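Local coordinates for IPT/TIG domain-containing protein BACOVA_02650 (Bacteroides ovatus, PDB 5E7H) that binds polysaccharide at the cell surface and probably captures xyloglucan before its transport into the periplasm, this chain comprising an IPT/TIG domain and the xyloglucan-binding domain, at residues A[91-95]-A[119-123]. Numbering follows the deposited sequence.
With NA (sodium ion), chain I; FMT (formic acid), chain F.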
ATOM      1  N   LEU A  91      -7.971  -6.580   3.113  1.00 12.10           N
ATOM      2  CA  LEU A  91      -7.846  -6.447   4.566  1.00 11.66           C
ATOM      3  C   LEU A  91      -7.621  -4.981   4.924  1.00 12.06           C
ATOM      4  O   LEU A  91      -6.595  -4.420   4.547  1.00 12.43           O
ATOM      5  CB  LEU A  91      -6.705  -7.318   5.111  1.00 12.55           C
ATOM      6  CG  LEU A  91      -6.463  -7.244   6.618  1.00 12.50           C
ATOM      7  CD1 LEU A  91      -7.625  -7.733   7.414  1.00 14.76           C
ATOM      8  CD2 LEU A  91      -5.234  -8.062   6.941  1.00 14.33           C
ATOM      9  N   ASN A  92      -8.563  -4.381   5.651  1.00 12.11           N
ATOM     10  CA  ASN A  92      -8.358  -3.006   6.147  1.00 12.48           C
ATOM     11  C   ASN A  92      -8.688  -2.810   7.627  1.00 16.50           C
ATOM     12  O   ASN A  92      -8.544  -1.694   8.119  1.00 17.11           O
ATOM     13  CB  ASN A  92      -9.156  -1.998   5.296  1.00 13.67           C
ATOM     14  CG  ASN A  92     -10.651  -2.158   5.415  1.00 14.31           C
ATOM     15  OD1 ASN A  92     -11.171  -2.824   6.302  1.00 15.20           O
ATOM     16  ND2 ASN A  92     -11.372  -1.478   4.526  1.00 19.22           N
ATOM     17  N   TYR A  93      -9.090  -3.878   8.306  1.00 17.07           N
ATOM     18  CA  TYR A  93      -9.389  -3.857   9.750  1.00 19.33           C
ATOM     19  C   TYR A  93     -10.557  -2.923  10.084  1.00 26.07           C
ATOM     20  O   TYR A  93     -10.763  -2.549  11.260  1.00 27.14           O
ATOM     21  CB  TYR A  93      -8.133  -3.477  10.533  1.00 20.59           C
ATOM     22  CG  TYR A  93      -7.016  -4.495  10.373  1.00 17.09           C
ATOM     23  CD1 TYR A  93      -7.129  -5.761  10.945  1.00 22.06           C
ATOM     24  CD2 TYR A  93      -5.867  -4.184   9.691  1.00 28.34           C
ATOM     25  CE1 TYR A  93      -6.119  -6.707  10.818  1.00 23.28           C
ATOM     26  CE2 TYR A  93      -4.842  -5.137   9.529  1.00 20.67           C
ATOM     27  CZ  TYR A  93      -4.974  -6.385  10.119  1.00 19.20           C
ATOM     28  OH  TYR A  93      -3.954  -7.319  10.006  1.00 24.43           O
ATOM     29  N   ASP A  94     -11.344  -2.578   9.070  1.00 18.27           N
ATOM     30  CA  ASP A  94     -12.560  -1.767   9.243  1.00 20.72           C
ATOM     31  C   ASP A  94     -13.718  -2.301   8.439  1.00 30.08           C
ATOM     32  O   ASP A  94     -14.403  -1.563   7.737  1.00 34.61           O
ATOM     33  CB  ASP A  94     -12.333  -0.348   8.815  1.00 22.15           C
ATOM     34  CG  ASP A  94     -11.618   0.464   9.868  1.00 21.28           C
ATOM     35  OD1 ASP A  94     -11.888   0.288  11.081  1.00 29.01           O
ATOM     36  OD2 ASP A  94     -10.813   1.243   9.428  1.00 23.91           O
ATOM     37  N   GLY A  95     -13.965  -3.578   8.560  1.00 29.28           N
ATOM     38  CA  GLY A  95     -15.053  -4.149   7.788  1.00 26.21           C
ATOM     39  C   GLY A  95     -14.651  -4.935   6.557  1.00 23.85           C
ATOM     40  O   GLY A  95     -15.493  -5.664   6.051  1.00 23.49           O
ATOM     41  N   ASN A 119      -6.533   6.012   7.251  1.00 16.22           N
ATOM     42  CA  ASN A 119      -7.863   5.735   6.747  1.00 17.59           C
ATOM     43  C   ASN A 119      -8.477   4.755   7.742  1.00 17.13           C
ATOM     44  O   ASN A 119      -8.357   3.537   7.585  1.00 21.04           O
ATOM     45  CB  ASN A 119      -7.806   5.150   5.333  1.00 17.24           C
ATOM     46  CG  ASN A 119      -7.574   6.200   4.241  1.00 21.33           C
ATOM     47  OD1 ASN A 119      -7.313   7.383   4.496  1.00 21.80           O
ATOM     48  ND2 ASN A 119      -7.713   5.756   2.993  1.00 21.09           N
ATOM     49  N   GLY A 120      -9.066   5.283   8.808  1.00 17.20           N
ATOM     50  CA  GLY A 120      -9.598   4.445   9.863  1.00 16.92           C
ATOM     51  C   GLY A 120      -8.520   3.683  10.600  1.00 16.07           C
ATOM     52  O   GLY A 120      -7.458   4.209  10.897  1.00 18.01           O
ATOM     53  N   THR A 121      -8.834   2.439  10.929  1.00 16.07           N
ATOM     54  CA  THR A 121      -7.957   1.591  11.728  1.00 14.95           C
ATOM     55  C   THR A 121      -6.805   1.022  10.919  1.00 15.56           C
ATOM     56  O   THR A 121      -7.001   0.530   9.823  1.00 15.40           O
ATOM     57  CB  THR A 121      -8.754   0.443  12.310  1.00 16.15           C
ATOM     58  OG1 THR A 121      -9.870   0.965  13.029  1.00 19.75           O
ATOM     59  CG2 THR A 121      -7.898  -0.387  13.258  1.00 19.48           C
ATOM     60  N   CYS A 122      -5.600   1.044  11.481  1.00 14.39           N
ATOM     61  CA  CYS A 122      -4.453   0.389  10.872  1.00 14.40           C
ATOM     62  C   CYS A 122      -3.793  -0.537  11.884  1.00 12.68           C
ATOM     63  O   CYS A 122      -3.987  -0.402  13.096  1.00 14.33           O
ATOM     64  CB  CYS A 122      -3.446   1.399  10.313  1.00 18.96           C
ATOM     65  SG  CYS A 122      -2.697   2.521  11.489  1.00 19.58           S
ATOM     66  N   LEU A 123      -3.038  -1.495  11.356  1.00 13.71           N
ATOM     67  CA  LEU A 123      -2.250  -2.444  12.144  1.00 13.34           C
ATOM     68  C   LEU A 123      -0.957  -1.800  12.589  1.00 14.50           C
ATOM     69  O   LEU A 123      -0.272  -1.192  11.776  1.00 15.00           O
ATOM     70  CB  LEU A 123      -1.931  -3.683  11.298  1.00 14.21           C
ATOM     71  CG  LEU A 123      -0.867  -4.658  11.831  1.00 14.20           C
ATOM     72  CD1 LEU A 123      -1.358  -5.337  13.090  1.00 15.19           C
ATOM     73  CD2 LEU A 123      -0.486  -5.671  10.778  1.00 15.92           C
TER
HETATM   74 NA    NA I 508      -8.084   0.990   7.578  1.00 24.60          NA
HETATM   75  C   FMT F 505     -14.403   0.254   4.333  1.00 53.99           C
HETATM   76  O1  FMT F 505     -13.931   1.335   4.786  1.00 55.90           O
HETATM   77  O2  FMT F 505     -14.392  -0.785   5.047  1.00 36.34           O
HETATM   78  O   HOH W   1      -8.766   1.701   5.150  1.00 27.70           O
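Tyr-93 in the turn after strand 89-91 faces Thr-121 at 6.0 Å between CA atoms, and a sodium ion joins the two backbones through Asn-92 O, Asn-119 O and Thr-121 O. The shortest of these bonds, from Thr-121 O, is 2.5 Å; a water and the carboxylate of Asp-253 complete the shell. Asn-92 O and Thr-121 O approach to 3.2 Å because both face the ion. Beside it, the Asp-94 carboxylate grips Thr-121 twice. OD2 receives the backbone N through its syn lone pair at 2.8 Å, while OD1 accepts from OG1 at 2.9 Å, 22° out of the carboxylate plane; OG1 lies beside its own backbone N (chi1 -54°), which brings it round to the same carboxylate that the N-H meets. Gly-120 passes close to OD2, where a CB would clash. Asn-92 OD1 takes the N-H of Asp-94 from above its carbonyl plane, closing an Asx turn, and also that of Ile-96; its ND2 donates to a formic acid molecule. With an alanine here, both N-H groups would probably lose their shared acceptor and the turn would be less firmly shaped. Tyr-93 CE2 packs obliquely on Leu-123 CB at 3.7 Å, with Leu-91 CD1 over one ring face and the OH bonded to Ser-139 and Ser-141. The arrangement is a sodium site tying the loop after strand 89-91 to the start of strand 121-126 in the xyloglucan-binding domain.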